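Local coordinates for protein oxidoreductase (Listeria innocua, PDB 3E18) that binds NAD through a Rossmann-fold domain and is probably an oxidoreductase of the GFO/IDH/MocA family, its substrate and reaction being unknown, at residues 125-137 and 239-253. Numbering follows the deposited sequence.
Sequences RRWDEDFLIIKEM and WYVKGTEGTGIIHDW
Ile-134 sets its CG1 over one face of the Trp-239 indole, 3.6 Å from the centroid of the five-membered ring and nearly on the ring normal, a CH-pi contact. At the edge of the same indole, Trp-239 NE1 donates to Asp-130 OD2 (2.9 Å, N-H...O 157°); the acceptor lies in the ring plane, while the donor meets the carboxylate on its anti side, 25° out of plane. Asp-130 has CG between its backbone N and carbonyl carbon (chi1 59°), which turns the carboxylate to the indole, and Arg-238 binds the same OD2 in a salt bridge, so this buried oxygen has two partners. Phe-131 crosses the indole obliquely, Trp-239 CZ2 meeting the phenyl edge at CD1 (4.0 Å). Further along, Ile-134 CD1 reaches Ile-250 CD1 (3.7 Å), and Met-137, bent at chi3, sets CE against Val-241 CG2 (4.0 Å) and the bare CA of Gly-248. At the other end Trp-253 meets Asp-130 OD1 at its edge, beside the Arg-125–Asp-128 salt bridge; the Arg-125 side chain lies about 4 Å from the bound NAD (nearest atoms). Trp-239, Val-241, Gly-248 and Ile-250 share one hairpin face; Tyr-240 and Thr-247 turn to the second subunit. Helix 129-140 thus packs along the large mixed sheet, an alpha-on-beta layer of the GFO/IDH/MocA C-terminal domain.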
loop_
_atom_site.group_PDB
_atom_site.type_symbol
_atom_site.label_atom_id
_atom_site.label_comp_id
_atom_site.label_asym_id
_atom_site.label_seq_id
_atom_site.Cartn_x
_atom_site.Cartn_y
_atom_site.Cartn_z
ATOM N N ARG A 125 -0.719 22.800 -6.974
ATOM C CA ARG A 125 -0.045 21.953 -5.971
ATOM C C ARG A 125 1.325 21.434 -6.401
ATOM O O ARG A 125 2.024 20.775 -5.624
ATOM C CB ARG A 125 -0.985 20.869 -5.434
ATOM C CG ARG A 125 -2.124 21.500 -4.614
ATOM C CD ARG A 125 -2.757 20.531 -3.648
ATOM N NE ARG A 125 -3.731 21.187 -2.780
ATOM C CZ ARG A 125 -3.494 21.634 -1.545
ATOM N NH1 ARG A 125 -2.296 21.511 -0.978
ATOM N NH2 ARG A 125 -4.481 22.194 -0.863
ATOM N N ARG A 126 1.730 21.763 -7.626
ATOM C CA ARG A 126 3.114 21.557 -8.049
ATOM C C ARG A 126 4.068 22.450 -7.254
ATOM O O ARG A 126 5.248 22.154 -7.154
ATOM C CB ARG A 126 3.281 21.857 -9.526
ATOM C CG ARG A 126 2.621 20.877 -10.431
ATOM C CD ARG A 126 3.027 21.163 -11.852
ATOM N NE ARG A 126 2.230 20.391 -12.788
ATOM C CZ ARG A 126 2.555 20.232 -14.068
ATOM N NH1 ARG A 126 3.628 20.830 -14.541
ATOM N NH2 ARG A 126 1.782 19.525 -14.883
ATOM N N TRP A 127 3.533 23.517 -6.665
ATOM C CA TRP A 127 4.306 24.437 -5.832
ATOM C C TRP A 127 4.258 24.079 -4.332
ATOM O O TRP A 127 4.855 24.773 -3.511
ATOM C CB TRP A 127 3.826 25.883 -6.063
ATOM C CG TRP A 127 4.322 26.522 -7.358
ATOM C CD1 TRP A 127 5.378 27.382 -7.493
ATOM C CD2 TRP A 127 3.781 26.348 -8.680
ATOM N NE1 TRP A 127 5.527 27.761 -8.808
ATOM C CE2 TRP A 127 4.559 27.149 -9.560
ATOM C CE3 TRP A 127 2.708 25.607 -9.208
ATOM C CZ2 TRP A 127 4.310 27.216 -10.942
ATOM C CZ3 TRP A 127 2.454 25.678 -10.598
ATOM C CH2 TRP A 127 3.256 26.482 -11.443
ATOM N N ASP A 128 3.551 23.007 -3.981
ATOM C CA ASP A 128 3.441 22.563 -2.584
ATOM C C ASP A 128 4.822 22.239 -2.007
ATOM O O ASP A 128 5.622 21.555 -2.644
ATOM C CB ASP A 128 2.516 21.349 -2.463
ATOM C CG ASP A 128 1.051 21.722 -2.266
ATOM O OD1 ASP A 128 0.698 22.923 -2.333
ATOM O OD2 ASP A 128 0.236 20.794 -2.036
ATOM N N GLU A 129 5.104 22.769 -0.823
ATOM C CA GLU A 129 6.424 22.640 -0.187
ATOM C C GLU A 129 6.836 21.182 0.096
ATOM O O GLU A 129 7.964 20.770 -0.202
ATOM C CB GLU A 129 6.445 23.459 1.114
ATOM C CG GLU A 129 7.838 23.894 1.528
ATOM C CD GLU A 129 7.857 24.880 2.697
ATOM O OE1 GLU A 129 6.817 25.520 2.996
ATOM O OE2 GLU A 129 8.935 25.003 3.324
ATOM N N ASP A 130 5.899 20.397 0.625
ATOM C CA ASP A 130 6.122 18.959 0.831
ATOM C C ASP A 130 6.517 18.241 -0.465
ATOM O O ASP A 130 7.432 17.420 -0.467
ATOM C CB ASP A 130 4.886 18.302 1.426
ATOM C CG ASP A 130 3.661 18.456 0.552
ATOM O OD1 ASP A 130 3.242 19.605 0.285
ATOM O OD2 ASP A 130 3.103 17.426 0.155
ATOM N N PHE A 131 5.834 18.567 -1.559
ATOM C CA PHE A 131 6.143 17.959 -2.852
ATOM C C PHE A 131 7.516 18.399 -3.361
ATOM O O PHE A 131 8.254 17.606 -3.947
ATOM C CB PHE A 131 5.036 18.282 -3.887
ATOM C CG PHE A 131 5.445 17.978 -5.302
ATOM C CD1 PHE A 131 5.671 16.660 -5.697
ATOM C CD2 PHE A 131 5.633 19.000 -6.220
ATOM C CE1 PHE A 131 6.097 16.351 -7.006
ATOM C CE2 PHE A 131 6.057 18.701 -7.551
ATOM C CZ PHE A 131 6.280 17.376 -7.928
ATOM N N LEU A 132 7.856 19.670 -3.146
ATOM C CA LEU A 132 9.145 20.191 -3.594
ATOM C C LEU A 132 10.336 19.617 -2.806
ATOM O O LEU A 132 11.435 19.467 -3.364
ATOM C CB LEU A 132 9.147 21.726 -3.618
ATOM C CG LEU A 132 8.226 22.358 -4.685
ATOM C CD1 LEU A 132 8.233 23.880 -4.591
ATOM C CD2 LEU A 132 8.578 21.910 -6.108
ATOM N N ILE A 133 10.099 19.256 -1.544
ATOM C CA ILE A 133 11.064 18.431 -0.767
ATOM C C ILE A 133 11.321 17.081 -1.454
ATOM O O ILE A 133 12.474 16.699 -1.640
ATOM C CB ILE A 133 10.617 18.243 0.696
ATOM C CG1 ILE A 133 10.672 19.581 1.437
ATOM C CG2 ILE A 133 11.493 17.221 1.433
ATOM C CD1 ILE A 133 9.978 19.570 2.778
ATOM N N ILE A 134 10.255 16.388 -1.867
ATOM C CA ILE A 134 10.398 15.116 -2.598
ATOM C C ILE A 134 11.123 15.307 -3.940
ATOM O O ILE A 134 11.959 14.477 -4.350
ATOM C CB ILE A 134 9.002 14.424 -2.820
ATOM C CG1 ILE A 134 8.264 14.241 -1.476
ATOM C CG2 ILE A 134 9.147 13.081 -3.501
ATOM C CD1 ILE A 134 8.979 13.314 -0.481
ATOM N N LYS A 135 10.795 16.402 -4.622
ATOM C CA LYS A 135 11.440 16.759 -5.882
ATOM C C LYS A 135 12.924 17.017 -5.659
ATOM O O LYS A 135 13.755 16.574 -6.436
ATOM C CB LYS A 135 10.763 17.990 -6.494
ATOM C CG LYS A 135 11.253 18.350 -7.883
ATOM C CD LYS A 135 10.295 19.346 -8.518
ATOM C CE LYS A 135 10.461 19.389 -10.028
ATOM N NZ LYS A 135 11.650 20.198 -10.398
ATOM N N GLU A 136 13.255 17.722 -4.583
ATOM C CA GLU A 136 14.677 17.896 -4.212
ATOM C C GLU A 136 15.380 16.547 -3.985
ATOM O O GLU A 136 16.447 16.287 -4.574
ATOM C CB GLU A 136 14.816 18.808 -2.982
ATOM C CG GLU A 136 16.270 19.039 -2.497
ATOM C CD GLU A 136 17.105 19.961 -3.394
ATOM O OE1 GLU A 136 16.570 20.514 -4.381
ATOM O OE2 GLU A 136 18.309 20.146 -3.094
ATOM N N MET A 137 14.758 15.679 -3.180
ATOM C CA MET A 137 15.307 14.342 -2.910
ATOM C C MET A 137 15.480 13.537 -4.193
ATOM O O MET A 137 16.506 12.894 -4.385
ATOM C CB MET A 137 14.443 13.568 -1.904
ATOM C CG MET A 137 14.357 14.213 -0.537
ATOM S SD MET A 137 13.157 13.440 0.552
ATOM C CE MET A 137 13.839 11.797 0.701
ATOM N N TRP A 239 3.889 11.478 2.688
ATOM C CA TRP A 239 4.861 10.899 1.721
ATOM C C TRP A 239 5.635 9.761 2.372
ATOM O O TRP A 239 5.993 9.845 3.543
ATOM C CB TRP A 239 5.846 11.972 1.269
ATOM C CG TRP A 239 5.253 13.010 0.321
ATOM C CD1 TRP A 239 4.804 14.262 0.642
ATOM C CD2 TRP A 239 5.074 12.867 -1.083
ATOM N NE1 TRP A 239 4.345 14.913 -0.484
ATOM C CE2 TRP A 239 4.509 14.075 -1.560
ATOM C CE3 TRP A 239 5.352 11.836 -1.996
ATOM C CZ2 TRP A 239 4.204 14.278 -2.908
ATOM C CZ3 TRP A 239 5.042 12.030 -3.330
ATOM C CH2 TRP A 239 4.473 13.238 -3.779
ATOM N N TYR A 240 5.878 8.689 1.624
ATOM C CA TYR A 240 6.748 7.624 2.081
ATOM C C TYR A 240 7.461 7.175 0.824
ATOM O O TYR A 240 6.828 6.705 -0.117
ATOM C CB TYR A 240 5.958 6.474 2.716
ATOM C CG TYR A 240 6.812 5.280 3.159
ATOM C CD1 TYR A 240 7.522 5.299 4.370
ATOM C CD2 TYR A 240 6.906 4.139 2.361
ATOM C CE1 TYR A 240 8.301 4.202 4.773
ATOM C CE2 TYR A 240 7.677 3.038 2.755
ATOM C CZ TYR A 240 8.377 3.079 3.952
ATOM O OH TYR A 240 9.128 1.985 4.330
ATOM N N VAL A 241 8.769 7.371 0.792
ATOM C CA VAL A 241 9.520 7.171 -0.457
ATOM C C VAL A 241 10.721 6.267 -0.248
ATOM O O VAL A 241 11.357 6.318 0.781
ATOM C CB VAL A 241 9.939 8.535 -1.110
ATOM C CG1 VAL A 241 8.699 9.320 -1.613
ATOM C CG2 VAL A 241 10.751 9.411 -0.136
ATOM N N LYS A 242 11.048 5.451 -1.249
ATOM C CA LYS A 242 12.097 4.466 -1.102
ATOM C C LYS A 242 13.068 4.605 -2.245
ATOM O O LYS A 242 12.653 4.785 -3.386
ATOM C CB LYS A 242 11.513 3.044 -1.145
ATOM C CG LYS A 242 10.632 2.672 0.050
ATOM C CD LYS A 242 10.123 1.225 -0.071
ATOM C CE LYS A 242 11.213 0.221 0.298
ATOM N NZ LYS A 242 10.844 -1.131 -0.218
ATOM N N GLY A 243 14.354 4.514 -1.928
ATOM C CA GLY A 243 15.414 4.588 -2.912
ATOM C C GLY A 243 16.470 3.549 -2.640
ATOM O O GLY A 243 16.433 2.886 -1.607
ATOM N N THR A 244 17.409 3.402 -3.574
ATOM C CA THR A 244 18.520 2.451 -3.445
ATOM C C THR A 244 19.443 2.723 -2.236
ATOM O O THR A 244 20.169 1.840 -1.791
ATOM C CB THR A 244 19.364 2.427 -4.728
ATOM O OG1 THR A 244 19.818 3.756 -5.015
ATOM C CG2 THR A 244 18.541 1.926 -5.895
ATOM N N GLU A 245 19.394 3.943 -1.700
ATOM C CA GLU A 245 20.257 4.350 -0.601
ATOM C C GLU A 245 19.464 5.084 0.474
ATOM O O GLU A 245 19.882 6.132 0.941
ATOM C CB GLU A 245 21.378 5.267 -1.112
ATOM C CG GLU A 245 22.283 4.659 -2.221
ATOM C CD GLU A 245 23.200 3.529 -1.726
ATOM O OE1 GLU A 245 23.370 3.352 -0.495
ATOM O OE2 GLU A 245 23.768 2.813 -2.587
ATOM N N GLY A 246 18.338 4.519 0.880
ATOM C CA GLY A 246 17.577 5.107 1.976
ATOM C C GLY A 246 16.088 5.158 1.752
ATOM O O GLY A 246 15.585 4.721 0.713
ATOM N N THR A 247 15.400 5.720 2.742
ATOM C CA THR A 247 13.961 5.800 2.789
ATOM C C THR A 247 13.662 7.167 3.417
ATOM O O THR A 247 14.409 7.609 4.293
ATOM C CB THR A 247 13.374 4.640 3.668
ATOM O OG1 THR A 247 13.824 3.372 3.163
ATOM C CG2 THR A 247 11.863 4.652 3.679
ATOM N N GLY A 248 12.608 7.834 2.947
ATOM C CA GLY A 248 12.170 9.115 3.520
ATOM C C GLY A 248 10.700 9.149 3.878
ATOM O O GLY A 248 9.891 8.428 3.322
ATOM N N ILE A 249 10.341 10.022 4.808
ATOM C CA ILE A 249 8.967 10.113 5.225
ATOM C C ILE A 249 8.678 11.594 5.479
ATOM O O ILE A 249 9.536 12.318 6.021
ATOM C CB ILE A 249 8.691 9.211 6.488
ATOM C CG1 ILE A 249 7.189 9.100 6.800
ATOM C CG2 ILE A 249 9.467 9.708 7.723
ATOM C CD1 ILE A 249 6.851 7.972 7.773
ATOM N N ILE A 250 7.520 12.052 5.002
ATOM C CA ILE A 250 6.973 13.345 5.385
ATOM C C ILE A 250 5.620 13.034 6.016
ATOM O O ILE A 250 4.714 12.536 5.361
ATOM C CB ILE A 250 6.841 14.341 4.197
ATOM C CG1 ILE A 250 8.165 14.494 3.454
ATOM C CG2 ILE A 250 6.394 15.702 4.695
ATOM C CD1 ILE A 250 8.139 15.500 2.321
ATOM N N HIS A 251 5.494 13.283 7.306
ATOM C CA HIS A 251 4.288 12.881 8.026
ATOM C C HIS A 251 3.039 13.626 7.599
ATOM O O HIS A 251 1.993 13.018 7.346
ATOM C CB HIS A 251 4.493 13.052 9.527
ATOM C CG HIS A 251 5.534 12.146 10.090
ATOM N ND1 HIS A 251 5.317 10.801 10.297
ATOM C CD2 HIS A 251 6.803 12.390 10.493
ATOM C CE1 HIS A 251 6.411 10.255 10.801
ATOM N NE2 HIS A 251 7.328 11.198 10.926
ATOM N N ASP A 252 3.162 14.943 7.498
ATOM C CA ASP A 252 2.010 15.824 7.491
ATOM C C ASP A 252 2.358 17.133 6.760
ATOM O O ASP A 252 3.504 17.328 6.325
ATOM C CB ASP A 252 1.616 16.088 8.958
ATOM C CG ASP A 252 0.290 16.798 9.102
ATOM O OD1 ASP A 252 0.271 17.887 9.735
ATOM O OD2 ASP A 252 -0.724 16.283 8.580
ATOM N N TRP A 253 1.367 18.013 6.624
ATOM C CA TRP A 253 1.522 19.346 6.033
ATOM C C TRP A 253 2.501 20.254 6.792
ATOM O O TRP A 253 3.021 21.212 6.222
ATOM C CB TRP A 253 0.164 20.058 5.919
ATOM C CG TRP A 253 -0.880 19.297 5.149
ATOM C CD1 TRP A 253 -2.049 18.776 5.643
ATOM C CD2 TRP A 253 -0.853 18.969 3.753
ATOM N NE1 TRP A 253 -2.745 18.141 4.637
ATOM C CE2 TRP A 253 -2.038 18.252 3.468
ATOM C CE3 TRP A 253 0.059 19.211 2.716
ATOM C CZ2 TRP A 253 -2.331 17.771 2.194
ATOM C CZ3 TRP A 253 -0.240 18.742 1.445
ATOM C CH2 TRP A 253 -1.423 18.028 1.195
#